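Local atomic coordinates of aromatic amino acid aminotransferase I (Candida albicans WO-1, PDB entry 6HNU), a protein that probably transfers the amino group of aromatic L-amino acids to 2-oxoglutarate, using pyridoxal 5'-phosphate as cofactor. Residues T5-T13 against K127-V135; M254-R264 against T364-D375. All blocks are in the same frame, centred on the assembly; numbering follows the deposited sequence.

Interaction 1 of 2, residues T5-T13 against K127-V135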
# COMPACT_ATOMS: atom_id res chain seq x y z
N THR B 5 11.87 31.24 15.41
CA THR B 5 12.36 30.22 14.43
C THR B 5 13.38 29.30 15.13
O THR B 5 14.30 29.82 15.82
CB THR B 5 12.93 30.87 13.15
OG1 THR B 5 14.31 31.17 13.35
CG2 THR B 5 12.18 32.11 12.72
N LYS B 6 13.21 27.99 14.93
CA LYS B 6 13.94 26.88 15.60
C LYS B 6 15.21 26.57 14.81
O LYS B 6 15.33 26.99 13.66
CB LYS B 6 12.96 25.70 15.68
CG LYS B 6 11.66 25.99 16.42
CD LYS B 6 10.58 24.94 16.20
CE LYS B 6 9.69 25.23 15.00
NZ LYS B 6 9.01 24.01 14.48
N PRO B 7 16.19 25.81 15.35
CA PRO B 7 17.36 25.42 14.57
C PRO B 7 16.99 24.43 13.46
O PRO B 7 15.89 23.85 13.52
CB PRO B 7 18.28 24.71 15.56
CG PRO B 7 17.31 24.19 16.61
CD PRO B 7 16.24 25.26 16.71
N GLN B 8 17.89 24.24 12.51
CA GLN B 8 17.80 23.16 11.50
C GLN B 8 18.18 21.83 12.17
O GLN B 8 19.06 21.85 13.08
CB GLN B 8 18.72 23.41 10.31
CG GLN B 8 18.37 24.67 9.51
CD GLN B 8 17.09 24.52 8.75
OE1 GLN B 8 16.09 25.19 9.05
NE2 GLN B 8 17.10 23.66 7.75
N ALA B 9 17.58 20.74 11.70
CA ALA B 9 17.95 19.35 12.05
C ALA B 9 19.38 19.07 11.60
O ALA B 9 19.86 19.73 10.66
CB ALA B 9 16.99 18.37 11.40
N LYS B 10 20.04 18.11 12.24
CA LYS B 10 21.34 17.59 11.76
C LYS B 10 21.13 17.01 10.38
O LYS B 10 20.02 16.56 10.07
CB LYS B 10 21.92 16.55 12.70
CG LYS B 10 22.43 17.14 14.01
CD LYS B 10 23.36 16.20 14.76
CE LYS B 10 23.98 16.84 15.99
NZ LYS B 10 24.83 18.00 15.64
N ASP B 11 22.19 17.05 9.58
CA ASP B 11 22.27 16.32 8.30
C ASP B 11 22.46 14.84 8.62
O ASP B 11 23.54 14.47 9.11
CB ASP B 11 23.42 16.85 7.44
CG ASP B 11 23.39 16.24 6.05
OD1 ASP B 11 23.03 15.05 5.94
OD2 ASP B 11 23.72 16.97 5.11
N LEU B 12 21.45 14.01 8.36
CA LEU B 12 21.54 12.57 8.68
C LEU B 12 21.50 11.76 7.39
O LEU B 12 21.18 10.55 7.44
CB LEU B 12 20.40 12.21 9.64
CG LEU B 12 20.44 12.93 10.99
CD1 LEU B 12 19.27 12.51 11.88
CD2 LEU B 12 21.75 12.67 11.72
N THR B 13 21.82 12.36 6.25
CA THR B 13 21.69 11.62 4.96
C THR B 13 22.71 10.47 4.97
O THR B 13 22.43 9.45 4.37
CB THR B 13 21.68 12.56 3.75
OG1 THR B 13 22.88 13.29 3.80
CG2 THR B 13 20.48 13.49 3.70
N LYS B 127 4.81 19.75 19.17
CA LYS B 127 5.66 20.97 19.16
C LYS B 127 7.05 20.60 18.61
O LYS B 127 8.07 20.72 19.35
CB LYS B 127 5.63 21.55 20.58
CG LYS B 127 5.27 23.03 20.68
CD LYS B 127 5.77 23.89 19.52
CE LYS B 127 5.60 25.38 19.72
NZ LYS B 127 6.64 25.94 20.62
N VAL B 128 7.14 20.12 17.36
CA VAL B 128 8.40 19.57 16.80
C VAL B 128 9.47 20.65 16.88
O VAL B 128 9.23 21.79 16.45
CB VAL B 128 8.22 19.06 15.35
CG1 VAL B 128 9.49 18.40 14.82
CG2 VAL B 128 7.04 18.10 15.25
N PRO B 129 10.63 20.39 17.54
CA PRO B 129 11.51 21.47 17.99
C PRO B 129 12.65 21.87 17.06
O PRO B 129 13.50 22.57 17.48
CB PRO B 129 12.08 20.85 19.26
CG PRO B 129 12.31 19.41 18.85
CD PRO B 129 11.04 19.09 18.09
N TYR B 130 12.62 21.43 15.81
CA TYR B 130 13.50 21.93 14.72
C TYR B 130 12.60 22.44 13.59
O TYR B 130 11.37 22.19 13.58
CB TYR B 130 14.48 20.85 14.26
CG TYR B 130 13.84 19.61 13.70
CD1 TYR B 130 13.36 18.61 14.54
CD2 TYR B 130 13.69 19.45 12.34
CE1 TYR B 130 12.74 17.49 14.02
CE2 TYR B 130 13.10 18.33 11.80
CZ TYR B 130 12.62 17.34 12.65
OH TYR B 130 12.05 16.23 12.13
N GLU B 131 13.21 23.15 12.65
CA GLU B 131 12.47 24.00 11.69
C GLU B 131 12.00 23.13 10.52
O GLU B 131 10.82 23.28 10.12
CB GLU B 131 13.41 25.14 11.27
CG GLU B 131 12.81 26.11 10.29
CD GLU B 131 11.60 26.86 10.82
OE1 GLU B 131 11.52 27.07 12.07
OE2 GLU B 131 10.73 27.21 10.00
N ASN B 132 12.88 22.26 9.99
CA ASN B 132 12.72 21.61 8.66
C ASN B 132 12.11 20.21 8.85
O ASN B 132 12.68 19.21 8.39
CB ASN B 132 14.04 21.55 7.88
CG ASN B 132 15.23 21.01 8.64
OD1 ASN B 132 15.38 21.23 9.86
ND2 ASN B 132 16.12 20.34 7.92
N TRP B 133 10.95 20.16 9.48
CA TRP B 133 10.18 18.92 9.72
C TRP B 133 8.99 18.90 8.77
O TRP B 133 8.56 20.00 8.23
CB TRP B 133 9.73 18.77 11.18
CG TRP B 133 8.63 19.70 11.59
CD1 TRP B 133 8.80 21.01 11.96
CD2 TRP B 133 7.21 19.44 11.65
NE1 TRP B 133 7.59 21.56 12.28
CE2 TRP B 133 6.59 20.65 12.07
CE3 TRP B 133 6.40 18.32 11.42
CZ2 TRP B 133 5.21 20.75 12.28
CZ3 TRP B 133 5.04 18.43 11.60
CH2 TRP B 133 4.46 19.62 12.05
N ASP B 134 8.48 17.72 8.51
CA ASP B 134 7.30 17.57 7.64
C ASP B 134 6.54 16.31 8.00
O ASP B 134 6.99 15.56 8.89
CB ASP B 134 7.70 17.60 6.16
CG ASP B 134 6.65 18.26 5.28
OD1 ASP B 134 5.68 18.88 5.82
OD2 ASP B 134 6.79 18.14 4.08
N VAL B 135 5.39 16.17 7.35
CA VAL B 135 4.57 14.95 7.37
C VAL B 135 4.32 14.53 5.92
O VAL B 135 4.10 15.40 5.05
CB VAL B 135 3.27 15.19 8.14
CG1 VAL B 135 3.57 15.55 9.58
CG2 VAL B 135 2.45 16.28 7.51
O HOH W 1 6.28 24.18 13.31
O HOH W 2 8.85 24.46 11.43
O HOH W 3 18.81 19.00 8.23
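Lys-6 and Tyr-130 mark the closest backbone approach, their CA atoms 5.0 Å apart. Residues 5-9 run as an extended, irregular chain over the loop that leads into strand 133-138. One backbone bond joins the two: Glu-131 N donates to Pro-7 O at 2.9 Å.

Lys-6 makes the broadest contact. Its chain bends at chi3 (-89°), which carries NZ in among the carbonyls of the turn. There NZ donates to Val-128 O at 3.0 Å and to Tyr-130 O at 3.1 Å, the latter from above the carbonyl plane. Two waters also accept from NZ. One links it to Trp-133 NE1, the other to Glu-131 O. Four acceptors thus surround an ammonium group with three N-H bonds, which they must share.

Asn-132 grips the chain further on. Its OD1 takes the N-H of Ala-9 on a lone pair, 2.9 Å from Ala-9 N and almost straight at 176°. Ala-9 CB rests 3.6 Å from Tyr-130 CD2. A third water joins Ala-9 O to Asn-132 ND2.

The N-terminal arm is thereby laid across the ends of neighbouring strands of the large mixed sheet. Tyr-130 and Ala-9 both pack on Gln-314 of strand 309-314, while Trp-133 lies against helix 112-126.

Interaction 2 of 2, residues M254-R264 against T364-D375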
# COMPACT_ATOMS: atom_id res chain seq x y z
N MET B 254 -4.09 6.64 29.17
CA MET B 254 -5.19 6.53 30.14
C MET B 254 -4.81 7.31 31.40
O MET B 254 -3.62 7.59 31.60
CB MET B 254 -5.46 5.07 30.50
CG MET B 254 -6.02 4.27 29.35
SD MET B 254 -6.07 2.49 29.64
CE MET B 254 -4.29 2.20 29.76
N GLU B 255 -5.81 7.54 32.24
CA GLU B 255 -5.61 8.01 33.63
C GLU B 255 -4.77 6.96 34.35
O GLU B 255 -4.92 5.77 34.01
CB GLU B 255 -6.97 8.24 34.30
CG GLU B 255 -7.91 9.17 33.55
CD GLU B 255 -7.37 10.53 33.11
OE1 GLU B 255 -6.31 10.96 33.62
OE2 GLU B 255 -8.02 11.13 32.21
N THR B 256 -3.84 7.39 35.19
CA THR B 256 -3.05 6.50 36.09
C THR B 256 -4.02 5.61 36.89
O THR B 256 -5.09 6.10 37.38
CB THR B 256 -2.13 7.30 37.01
OG1 THR B 256 -1.30 8.07 36.15
CG2 THR B 256 -1.26 6.40 37.87
N TYR B 257 -3.71 4.33 37.00
CA TYR B 257 -4.57 3.36 37.71
C TYR B 257 -4.43 3.63 39.21
O TYR B 257 -3.32 3.89 39.67
CB TYR B 257 -4.20 1.91 37.38
CG TYR B 257 -4.91 0.87 38.21
CD1 TYR B 257 -6.16 0.39 37.86
CD2 TYR B 257 -4.32 0.36 39.36
CE1 TYR B 257 -6.81 -0.56 38.63
CE2 TYR B 257 -4.95 -0.60 40.14
CZ TYR B 257 -6.20 -1.07 39.77
OH TYR B 257 -6.84 -2.02 40.51
N THR B 258 -5.55 3.56 39.92
CA THR B 258 -5.59 3.57 41.41
C THR B 258 -6.48 2.41 41.86
O THR B 258 -7.49 2.17 41.18
CB THR B 258 -6.13 4.92 41.91
OG1 THR B 258 -6.18 4.88 43.33
CG2 THR B 258 -7.52 5.21 41.40
N LYS B 259 -6.16 1.73 42.97
CA LYS B 259 -7.04 0.67 43.55
C LYS B 259 -8.29 1.34 44.14
O LYS B 259 -9.38 0.70 44.13
CB LYS B 259 -6.29 -0.16 44.60
CG LYS B 259 -5.05 -0.90 44.11
CD LYS B 259 -4.00 -1.07 45.18
CE LYS B 259 -3.31 -2.43 45.16
NZ LYS B 259 -4.27 -3.52 45.41
N ASP B 260 -8.16 2.59 44.59
CA ASP B 260 -9.25 3.37 45.24
C ASP B 260 -10.33 3.70 44.22
O ASP B 260 -10.27 4.80 43.62
CB ASP B 260 -8.71 4.65 45.89
CG ASP B 260 -9.76 5.52 46.58
OD1 ASP B 260 -10.94 5.07 46.69
OD2 ASP B 260 -9.39 6.66 47.00
N LYS B 261 -11.30 2.80 44.06
CA LYS B 261 -12.38 2.94 43.05
C LYS B 261 -13.02 4.34 43.16
O LYS B 261 -13.27 4.96 42.11
CB LYS B 261 -13.41 1.82 43.20
CG LYS B 261 -12.91 0.41 42.90
CD LYS B 261 -14.01 -0.63 42.97
CE LYS B 261 -13.66 -1.96 42.34
NZ LYS B 261 -12.53 -2.62 43.04
N ALA B 262 -13.26 4.82 44.39
CA ALA B 262 -14.00 6.08 44.67
C ALA B 262 -13.26 7.30 44.07
O ALA B 262 -13.95 8.29 43.75
CB ALA B 262 -14.22 6.24 46.15
N ALA B 263 -11.93 7.22 43.89
CA ALA B 263 -11.09 8.34 43.39
C ALA B 263 -11.12 8.45 41.85
O ALA B 263 -10.53 9.40 41.34
CB ALA B 263 -9.67 8.14 43.88
N ARG B 264 -11.78 7.55 41.13
CA ARG B 264 -11.52 7.37 39.68
C ARG B 264 -12.23 8.44 38.85
O ARG B 264 -11.59 8.99 37.94
CB ARG B 264 -11.87 5.95 39.22
CG ARG B 264 -10.84 4.92 39.65
CD ARG B 264 -11.24 3.50 39.30
NE ARG B 264 -10.23 2.57 39.79
CZ ARG B 264 -10.38 1.25 39.85
NH1 ARG B 264 -9.41 0.50 40.33
NH2 ARG B 264 -11.52 0.70 39.50
N THR B 364 -9.46 3.93 29.67
CA THR B 364 -9.23 4.04 31.14
C THR B 364 -10.15 3.07 31.89
O THR B 364 -9.64 2.30 32.74
CB THR B 364 -9.42 5.48 31.63
OG1 THR B 364 -8.38 6.28 31.07
CG2 THR B 364 -9.40 5.56 33.14
N HIS B 365 -11.42 3.03 31.52
CA HIS B 365 -12.41 2.17 32.23
C HIS B 365 -12.10 0.69 31.96
O HIS B 365 -12.10 -0.09 32.96
CB HIS B 365 -13.85 2.56 31.88
CG HIS B 365 -14.84 1.67 32.56
ND1 HIS B 365 -14.87 1.55 33.94
CD2 HIS B 365 -15.79 0.85 32.08
CE1 HIS B 365 -15.79 0.67 34.27
NE2 HIS B 365 -16.37 0.22 33.15
N LYS B 366 -11.83 0.32 30.70
CA LYS B 366 -11.49 -1.07 30.30
C LYS B 366 -10.29 -1.55 31.11
O LYS B 366 -10.37 -2.68 31.62
CB LYS B 366 -11.14 -1.19 28.81
CG LYS B 366 -12.30 -0.95 27.86
CD LYS B 366 -11.86 -1.02 26.42
CE LYS B 366 -12.89 -0.43 25.48
NZ LYS B 366 -14.18 -1.16 25.54
N ARG B 367 -9.25 -0.74 31.19
CA ARG B 367 -8.01 -1.02 31.95
C ARG B 367 -8.33 -1.22 33.45
O ARG B 367 -7.78 -2.19 34.07
CB ARG B 367 -7.01 0.10 31.72
CG ARG B 367 -5.69 -0.09 32.43
CD ARG B 367 -5.65 0.18 33.93
NE ARG B 367 -6.40 1.39 34.32
CZ ARG B 367 -5.94 2.63 34.21
NH1 ARG B 367 -6.69 3.65 34.63
NH2 ARG B 367 -4.73 2.85 33.73
N ASP B 368 -9.18 -0.37 34.04
CA ASP B 368 -9.51 -0.47 35.49
C ASP B 368 -10.18 -1.82 35.74
O ASP B 368 -9.82 -2.48 36.73
CB ASP B 368 -10.44 0.65 35.93
CG ASP B 368 -9.81 2.02 35.89
OD1 ASP B 368 -8.55 2.10 35.97
OD2 ASP B 368 -10.59 2.99 35.78
N VAL B 369 -11.09 -2.23 34.86
CA VAL B 369 -11.88 -3.48 35.03
C VAL B 369 -10.95 -4.68 34.88
O VAL B 369 -11.03 -5.63 35.72
CB VAL B 369 -13.06 -3.50 34.04
CG1 VAL B 369 -13.67 -4.88 33.86
CG2 VAL B 369 -14.11 -2.48 34.48
N ALA B 370 -10.07 -4.65 33.88
CA ALA B 370 -9.05 -5.70 33.65
C ALA B 370 -8.17 -5.86 34.88
O ALA B 370 -8.06 -7.00 35.35
CB ALA B 370 -8.22 -5.36 32.43
N ILE B 371 -7.56 -4.80 35.37
CA ILE B 371 -6.53 -4.84 36.43
C ILE B 371 -7.19 -5.14 37.79
O ILE B 371 -6.57 -5.88 38.60
CB ILE B 371 -5.72 -3.55 36.45
CG1 ILE B 371 -5.01 -3.34 35.11
CG2 ILE B 371 -4.75 -3.54 37.63
CD1 ILE B 371 -4.14 -4.51 34.65
N ASP B 372 -8.37 -4.59 38.05
CA ASP B 372 -9.19 -5.01 39.23
C ASP B 372 -9.40 -6.53 39.19
O ASP B 372 -9.30 -7.18 40.25
CB ASP B 372 -10.54 -4.29 39.24
CG ASP B 372 -10.48 -2.83 39.63
OD1 ASP B 372 -9.41 -2.36 40.04
OD2 ASP B 372 -11.54 -2.17 39.52
N ALA B 373 -9.71 -7.10 38.03
CA ALA B 373 -9.94 -8.55 37.90
C ALA B 373 -8.60 -9.30 38.12
O ALA B 373 -8.60 -10.28 38.90
CB ALA B 373 -10.66 -8.86 36.62
N LEU B 374 -7.48 -8.82 37.56
CA LEU B 374 -6.15 -9.46 37.82
C LEU B 374 -5.90 -9.49 39.34
O LEU B 374 -5.47 -10.53 39.88
CB LEU B 374 -5.02 -8.69 37.13
CG LEU B 374 -4.91 -8.82 35.61
CD1 LEU B 374 -3.60 -8.18 35.16
CD2 LEU B 374 -5.01 -10.27 35.13
N ASP B 375 -6.12 -8.36 40.01
CA ASP B 375 -5.80 -8.19 41.45
C ASP B 375 -6.61 -9.21 42.27
O ASP B 375 -6.06 -9.82 43.22
CB ASP B 375 -6.11 -6.76 41.90
CG ASP B 375 -5.81 -6.50 43.35
OD1 ASP B 375 -4.70 -6.87 43.81
OD2 ASP B 375 -6.68 -5.91 44.00
O HOH W 4 -8.22 3.36 38.15
O HOH W 5 -2.21 -5.60 43.98
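This is a largely polar contact in which the loop after strand 242-246 is held along one side of the long helix 334-377. Met-254 and Glu-255 begin the contact at Thr-364. Glu-255 N donates to Thr-364 OG1 at 3.1 Å, and that hydroxyl is also bonded to Arg-360 O. Met-254 SD sits against Arg-367 CB.

Arg-367 bends at chi2 (-77°) and chi3, which swings its guanidinium round to the carbonyl of Glu-255. NH1 and NH2 both donate to Glu-255 O, at 2.8 Å from NH1, with the oxygen in the guanidinium plane. NE and NH1 hold Asp-368 OD1 side-on. Tyr-257 CB covers the centre of one guanidinium face, and Pro-388 O takes a further bond from NH2.

The Tyr-257 ring lies obliquely against the helix. Ile-371 CG2 makes a CH-pi contact over one face, 3.8 Å from the ring centroid. At the far end Tyr-257 OH donates to Asp-372 OD1 at 2.6 Å.

Arg-264 meets the same carboxylate end-on: NH1 is 2.9 Å from Asp-372 OD1 and NH2 is 2.9 Å from Asp-372 OD2. Both bonds use syn lone pairs. NE and NH1 of Arg-264 also hold Thr-258 O, while Asp-368 CB and Lys-261 CG lie over opposite guanidinium faces.

Asp-372 thus receives three hydrogen bonds, with Lys-261 adding a long salt bridge. This setting should favour its charged form. Two-nitrogen grips on adjacent edges, sharing NH1, should fix the rotation of the Arg-264 guanidinium and tie the loop's own fold to the helix.

Both contacts are partly buried and lie toward the outside of the chain, yet they hold different elements. Interaction 1 fastens the N-terminal arm to the loop entering an outermost strand of the mixed sheet. Interaction 2 fastens a loop to the long helix 334-377. Their nearest atoms are about 19 Å apart, and they follow one another along the chain. In interaction 1 a lysine and an asparagine mostly serve backbone groups, with waters filling in. Interaction 2 relies more on charge, through arginine-carboxylate pairs around a tyrosine. Interaction 1 lies away from the cofactor and substrate pockets, whereas the Met-254 side chain of interaction 2 is about 9 Å from that of the cofactor-binding Tyr-249.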